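Local coordinates for protein 6-phosphogluconate dehydrogenase NAD-binding (Dyadobacter fermentans, PDB 4GBJ) that probably binds NAD or NADP and acts as an oxidoreductase, in the manner of 6-phosphogluconate and 3-hydroxyisobutyrate dehydrogenases, at residues A9-G14 / E76-M81; S184-G189 / D263-R268. All blocks are in the same frame, centred on the assembly; numbering follows the deposited sequence.

The two contacts come in series along the chain and lie on opposite sides of its centre, with centres 32 Å apart and nearest atoms about 19 Å apart, so neither touches the other. Contact 1 belongs to the N-terminal, probably dinucleotide-binding part, where strand 8-11 of the mixed sheet meets the end of helix 72-78. Contact 2 belongs to the C-terminal part, where the long helix 169-197 meets helix 260-274 with no strand in the 73 residues between its two segments. They share no helix, strand or sheet. One therefore reports on the probable cofactor-binding half, and the other on the all-helical half, where the second subunit of the dimer packs alongside.

Contact 1. Residues A9-G14 / E76-M81; sequences AFLGLG and EELFSM
Leu11, at the end of strand 8-11, meets Leu78 and Phe79 at the point where helix 72-78 gives way to a turn. The evidence is three carbon-carbon approaches. Leu11 CD1 lies 3.8 Å from Leu78 CD2, and the same Leu78 CD2 stands 4.0 Å from Leu11 CB, so one methyl of Leu78 rests against both the root and the end of the other leucine. Leu11 CD1 also comes 3.9 Å from Phe79 CZ, reaching the far end of the ring obliquely. With its CG anti to the backbone N (chi1 -170°), Leu78 extends its branch from the last helical turn toward the strand. Phe79 leaves helical geometry as the centre of an inverse gamma turn; its CB does not head straight for the strand, yet its ring does reach it, and that ring also stacks with His93. The leucine pair continues onto Trp34 of the neighbouring strand 31-34, which both side chains touch, and Leu78 also packs on Leu69.

After Leu11 the chain runs on through Gly12 and Gly14, consistent with the GxGxxG pattern of Rossmann-type dinucleotide folds. With 102 Å² buried in total and no hydrogen bond across, the contact is small and wholly apolar, joining the helix end to the strand by van der Waals packing, with no directed bond to fix its register.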
loop_
_atom_site.group_PDB
_atom_site.type_symbol
_atom_site.label_atom_id
_atom_site.label_comp_id
_atom_site.label_asym_id
_atom_site.label_seq_id
_atom_site.Cartn_x
_atom_site.Cartn_y
_atom_site.Cartn_z
ATOM N N ALA B 9 10.379 -10.909 -34.384
ATOM C CA ALA B 9 11.693 -10.403 -33.932
ATOM C C ALA B 9 11.616 -10.088 -32.432
ATOM O O ALA B 9 10.597 -9.611 -31.956
ATOM C CB ALA B 9 12.121 -9.174 -34.715
ATOM N N PHE B 10 12.668 -10.383 -31.696
ATOM C CA PHE B 10 12.720 -10.181 -30.259
ATOM C C PHE B 10 14.036 -9.537 -29.909
ATOM O O PHE B 10 15.078 -10.182 -29.950
ATOM C CB PHE B 10 12.544 -11.518 -29.518
ATOM C CG PHE B 10 11.972 -11.343 -28.141
ATOM C CD1 PHE B 10 10.632 -11.591 -27.895
ATOM C CD2 PHE B 10 12.772 -10.921 -27.091
ATOM C CE1 PHE B 10 10.103 -11.435 -26.614
ATOM C CE2 PHE B 10 12.239 -10.757 -25.808
ATOM C CZ PHE B 10 10.911 -11.024 -25.573
ATOM N N LEU B 11 13.989 -8.273 -29.542
ATOM C CA LEU B 11 15.169 -7.469 -29.256
ATOM C C LEU B 11 15.308 -7.159 -27.757
ATOM O O LEU B 11 14.443 -6.515 -27.190
ATOM C CB LEU B 11 15.068 -6.176 -30.058
ATOM C CG LEU B 11 14.791 -6.328 -31.564
ATOM C CD1 LEU B 11 14.711 -4.974 -32.230
ATOM C CD2 LEU B 11 15.875 -7.122 -32.243
ATOM N N GLY B 12 16.401 -7.606 -27.141
ATOM C CA GLY B 12 16.664 -7.377 -25.727
ATOM C C GLY B 12 16.301 -8.608 -24.927
ATOM O O GLY B 12 15.118 -8.916 -24.783
ATOM N N LEU B 13 17.320 -9.304 -24.393
ATOM C CA LEU B 13 17.190 -10.581 -23.721
ATOM C C LEU B 13 17.763 -10.533 -22.311
ATOM O O LEU B 13 18.493 -11.443 -21.898
ATOM C CB LEU B 13 17.912 -11.666 -24.539
ATOM C CG LEU B 13 17.594 -11.725 -26.036
ATOM C CD1 LEU B 13 18.454 -12.773 -26.720
ATOM C CD2 LEU B 13 16.139 -12.054 -26.273
ATOM N N GLY B 14 17.355 -9.536 -21.553
ATOM C CA GLY B 14 17.787 -9.401 -20.165
ATOM C C GLY B 14 17.005 -10.335 -19.257
ATOM O O GLY B 14 16.503 -11.377 -19.701
ATOM N N GLU B 76 15.371 4.405 -27.948
ATOM C CA GLU B 76 15.569 5.408 -29.004
ATOM C C GLU B 76 16.786 5.097 -29.876
ATOM O O GLU B 76 16.734 5.332 -31.075
ATOM C CB GLU B 76 15.733 6.793 -28.407
ATOM C CG GLU B 76 14.454 7.331 -27.796
ATOM C CD GLU B 76 14.674 8.616 -27.009
ATOM O OE1 GLU B 76 15.699 9.295 -27.251
ATOM O OE2 GLU B 76 13.840 8.934 -26.134
ATOM N N GLU B 77 17.878 4.581 -29.269
ATOM C CA GLU B 77 19.121 4.238 -30.001
ATOM C C GLU B 77 18.854 3.097 -30.971
ATOM O O GLU B 77 19.407 3.048 -32.062
ATOM C CB GLU B 77 20.236 3.842 -29.002
ATOM C CG GLU B 77 21.419 3.033 -29.548
ATOM C CD GLU B 77 22.430 2.623 -28.489
ATOM O OE1 GLU B 77 22.047 2.515 -27.301
ATOM O OE2 GLU B 77 23.598 2.361 -28.858
ATOM N N LEU B 78 18.052 2.142 -30.545
ATOM C CA LEU B 78 17.766 0.991 -31.364
ATOM C C LEU B 78 16.711 1.289 -32.416
ATOM O O LEU B 78 16.873 0.899 -33.559
ATOM C CB LEU B 78 17.291 -0.141 -30.462
ATOM C CG LEU B 78 17.168 -1.486 -31.131
ATOM C CD1 LEU B 78 18.497 -1.888 -31.759
ATOM C CD2 LEU B 78 16.692 -2.522 -30.147
ATOM N N PHE B 79 15.629 1.958 -32.042
ATOM C CA PHE B 79 14.552 2.239 -32.962
ATOM C C PHE B 79 14.796 3.525 -33.783
ATOM O O PHE B 79 14.024 4.498 -33.751
ATOM C CB PHE B 79 13.205 2.246 -32.219
ATOM C CG PHE B 79 12.813 0.809 -31.969
ATOM C CD1 PHE B 79 12.094 0.103 -32.912
ATOM C CD2 PHE B 79 13.348 0.100 -30.902
ATOM C CE1 PHE B 79 11.839 -1.259 -32.745
ATOM C CE2 PHE B 79 13.106 -1.281 -30.753
ATOM C CZ PHE B 79 12.385 -1.947 -31.697
ATOM N N SER B 80 15.852 3.469 -34.590
ATOM C CA SER B 80 16.230 4.547 -35.490
ATOM C C SER B 80 15.231 4.600 -36.621
ATOM O O SER B 80 14.514 3.628 -36.839
ATOM C CB SER B 80 17.624 4.279 -36.043
ATOM O OG SER B 80 17.599 3.076 -36.806
HETATM N N MSE B 81 15.225 5.686 -37.391
HETATM C CA MSE B 81 14.340 5.806 -38.558
HETATM C C MSE B 81 14.515 4.660 -39.579
HETATM O O MSE B 81 13.528 4.229 -40.165
HETATM C CB MSE B 81 14.606 7.137 -39.286
HETATM C CG MSE B 81 13.999 8.342 -38.591
HETATM SE SE MSE B 81 14.079 9.872 -39.898
HETATM C CE MSE B 81 15.859 9.894 -40.373
#

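Contact 2. Residues S184-G189 / D263-R268; sequences SLEMMG and DIIRNR
Helices 184-189 and 263-268 cross at 78°, nearly perpendicular, with axes 10.8 Å apart at closest approach and the backbones nearest at Glu186 and Ile265 (CA to CA 7.2 Å). Glu186 carries the contact. Its chain starts with CG anti to the backbone N and then bends at chi2 (65°), bringing the carboxylate to the guanidinium edge of Arg268. The grip is side-on and bidentate: Arg268 NH2 donates to Glu186 OE1 at 2.9 Å, almost within the guanidinium plane and on the syn lone pair, while Arg268 NE donates to Glu186 OE2, also at 2.9 Å but tilted from both planes. Those planes stand 32° apart, which shows the pair is twisted rather than coplanar. Nearer the helix backbone, Ile265 CD1 packs 3.5 Å from Glu186 CB, and Ile264 CG2 lies beside the carboxylate.

Arg268 NH1 has a second acid partner in Asp292, and Glu190 brings a like charge near Glu186 OE1, so the arginine probably helps offset a local cluster of carboxylates. Phe261 of the second subunit packs on Glu186 and Ile264. This partly buried salt bridge between crossed helices belongs to the all-helical C-terminal domain of the 6-phosphogluconate dehydrogenase-like fold, at the interface with the second subunit.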
loop_
_atom_site.group_PDB
_atom_site.type_symbol
_atom_site.label_atom_id
_atom_site.label_comp_id
_atom_site.label_asym_id
_atom_site.label_seq_id
_atom_site.Cartn_x
_atom_site.Cartn_y
_atom_site.Cartn_z
ATOM N N SER B 184 4.770 2.425 -0.894
ATOM C CA SER B 184 4.544 1.315 0.059
ATOM C C SER B 184 5.793 1.065 0.834
ATOM O O SER B 184 5.742 0.886 2.040
ATOM C CB SER B 184 4.071 0.066 -0.691
ATOM O OG SER B 184 2.903 0.435 -1.412
ATOM N N LEU B 185 6.940 1.070 0.148
ATOM C CA LEU B 185 8.224 0.929 0.820
ATOM C C LEU B 185 8.480 2.053 1.828
ATOM O O LEU B 185 8.934 1.809 2.939
ATOM C CB LEU B 185 9.355 0.947 -0.193
ATOM C CG LEU B 185 9.560 -0.386 -0.962
ATOM C CD1 LEU B 185 10.340 -0.113 -2.276
ATOM C CD2 LEU B 185 10.287 -1.388 -0.104
ATOM N N GLU B 186 8.210 3.288 1.415
ATOM C CA GLU B 186 8.434 4.433 2.269
ATOM C C GLU B 186 7.501 4.419 3.498
ATOM O O GLU B 186 7.972 4.677 4.597
ATOM C CB GLU B 186 8.283 5.742 1.465
ATOM C CG GLU B 186 8.279 6.976 2.333
ATOM C CD GLU B 186 9.561 7.255 3.063
ATOM O OE1 GLU B 186 9.514 8.053 4.021
ATOM O OE2 GLU B 186 10.634 6.822 2.582
HETATM N N MSE B 187 6.205 4.174 3.339
HETATM C CA MSE B 187 5.303 4.231 4.493
HETATM C C MSE B 187 5.660 3.106 5.498
HETATM O O MSE B 187 5.546 3.310 6.694
HETATM C CB MSE B 187 3.828 4.169 4.082
HETATM C CG MSE B 187 3.368 2.773 3.517
HETATM SE SE MSE B 187 1.495 2.795 3.001
HETATM C CE MSE B 187 1.549 3.592 1.274
HETATM N N MSE B 188 6.116 1.937 5.006
HETATM C CA MSE B 188 6.580 0.854 5.884
HETATM C C MSE B 188 7.898 1.250 6.605
HETATM O O MSE B 188 8.030 1.008 7.801
HETATM C CB MSE B 188 6.747 -0.450 5.131
HETATM C CG MSE B 188 5.415 -1.092 4.872
HETATM SE SE MSE B 188 5.431 -2.860 4.093
HETATM C CE MSE B 188 6.062 -2.572 2.322
ATOM N N GLY B 189 8.820 1.885 5.908
ATOM C CA GLY B 189 10.027 2.410 6.552
ATOM C C GLY B 189 9.703 3.353 7.705
ATOM O O GLY B 189 10.199 3.203 8.825
ATOM N N ASP B 263 8.125 13.303 -4.461
ATOM C CA ASP B 263 9.236 14.202 -4.088
ATOM C C ASP B 263 10.071 13.592 -2.957
ATOM O O ASP B 263 11.295 13.565 -3.035
ATOM C CB ASP B 263 8.715 15.560 -3.636
ATOM C CG ASP B 263 7.870 16.327 -4.649
ATOM O OD1 ASP B 263 7.921 15.991 -5.855
ATOM O OD2 ASP B 263 7.215 17.281 -4.254
ATOM N N ILE B 264 9.373 13.030 -1.952
ATOM C CA ILE B 264 9.965 12.347 -0.799
ATOM C C ILE B 264 10.738 11.131 -1.283
ATOM O O ILE B 264 11.871 11.011 -0.915
ATOM C CB ILE B 264 8.919 11.952 0.242
ATOM C CG1 ILE B 264 8.158 13.183 0.824
ATOM C CG2 ILE B 264 9.517 11.102 1.378
ATOM C CD1 ILE B 264 8.804 14.023 1.518
ATOM N N ILE B 265 10.167 10.307 -2.176
ATOM C CA ILE B 265 10.820 9.117 -2.723
ATOM C C ILE B 265 12.079 9.506 -3.461
ATOM O O ILE B 265 13.143 8.916 -3.233
ATOM C CB ILE B 265 9.831 8.357 -3.634
ATOM C CG1 ILE B 265 8.668 7.719 -2.815
ATOM C CG2 ILE B 265 10.491 7.348 -4.500
ATOM C CD1 ILE B 265 9.045 6.750 -1.811
ATOM N N ARG B 266 11.978 10.524 -4.322
ATOM C CA ARG B 266 13.155 11.025 -5.017
ATOM C C ARG B 266 14.279 11.386 -4.034
ATOM O O ARG B 266 15.416 10.977 -4.253
ATOM C CB ARG B 266 12.809 12.244 -5.880
ATOM C CG ARG B 266 14.002 12.903 -6.563
ATOM C CD ARG B 266 13.504 13.955 -7.550
ATOM N NE ARG B 266 14.590 14.809 -8.020
ATOM C CZ ARG B 266 15.160 15.788 -7.324
ATOM N NH1 ARG B 266 14.766 16.050 -6.078
ATOM N NH2 ARG B 266 16.146 16.492 -7.851
ATOM N N ASN B 267 13.975 12.102 -2.961
ATOM C CA ASN B 267 15.019 12.504 -1.977
ATOM C C ASN B 267 15.591 11.316 -1.254
ATOM O O ASN B 267 16.789 11.349 -0.943
ATOM C CB ASN B 267 14.509 13.552 -0.968
ATOM C CG ASN B 267 14.367 14.917 -1.621
ATOM O OD1 ASN B 267 14.954 15.191 -2.650
ATOM N ND2 ASN B 267 13.516 15.774 -1.089
ATOM N N ARG B 268 14.782 10.227 -1.032
ATOM C CA ARG B 268 15.352 9.032 -0.420
ATOM C C ARG B 268 16.486 8.427 -1.287
ATOM O O ARG B 268 17.484 7.972 -0.750
ATOM C CB ARG B 268 14.295 7.963 -0.203
ATOM C CG ARG B 268 13.185 8.321 0.727
ATOM C CD ARG B 268 13.705 8.829 2.043
ATOM N NE ARG B 268 12.701 8.796 3.097
ATOM C CZ ARG B 268 12.862 9.304 4.316
ATOM N NH1 ARG B 268 13.983 9.914 4.644
ATOM N NH2 ARG B 268 11.884 9.236 5.204
#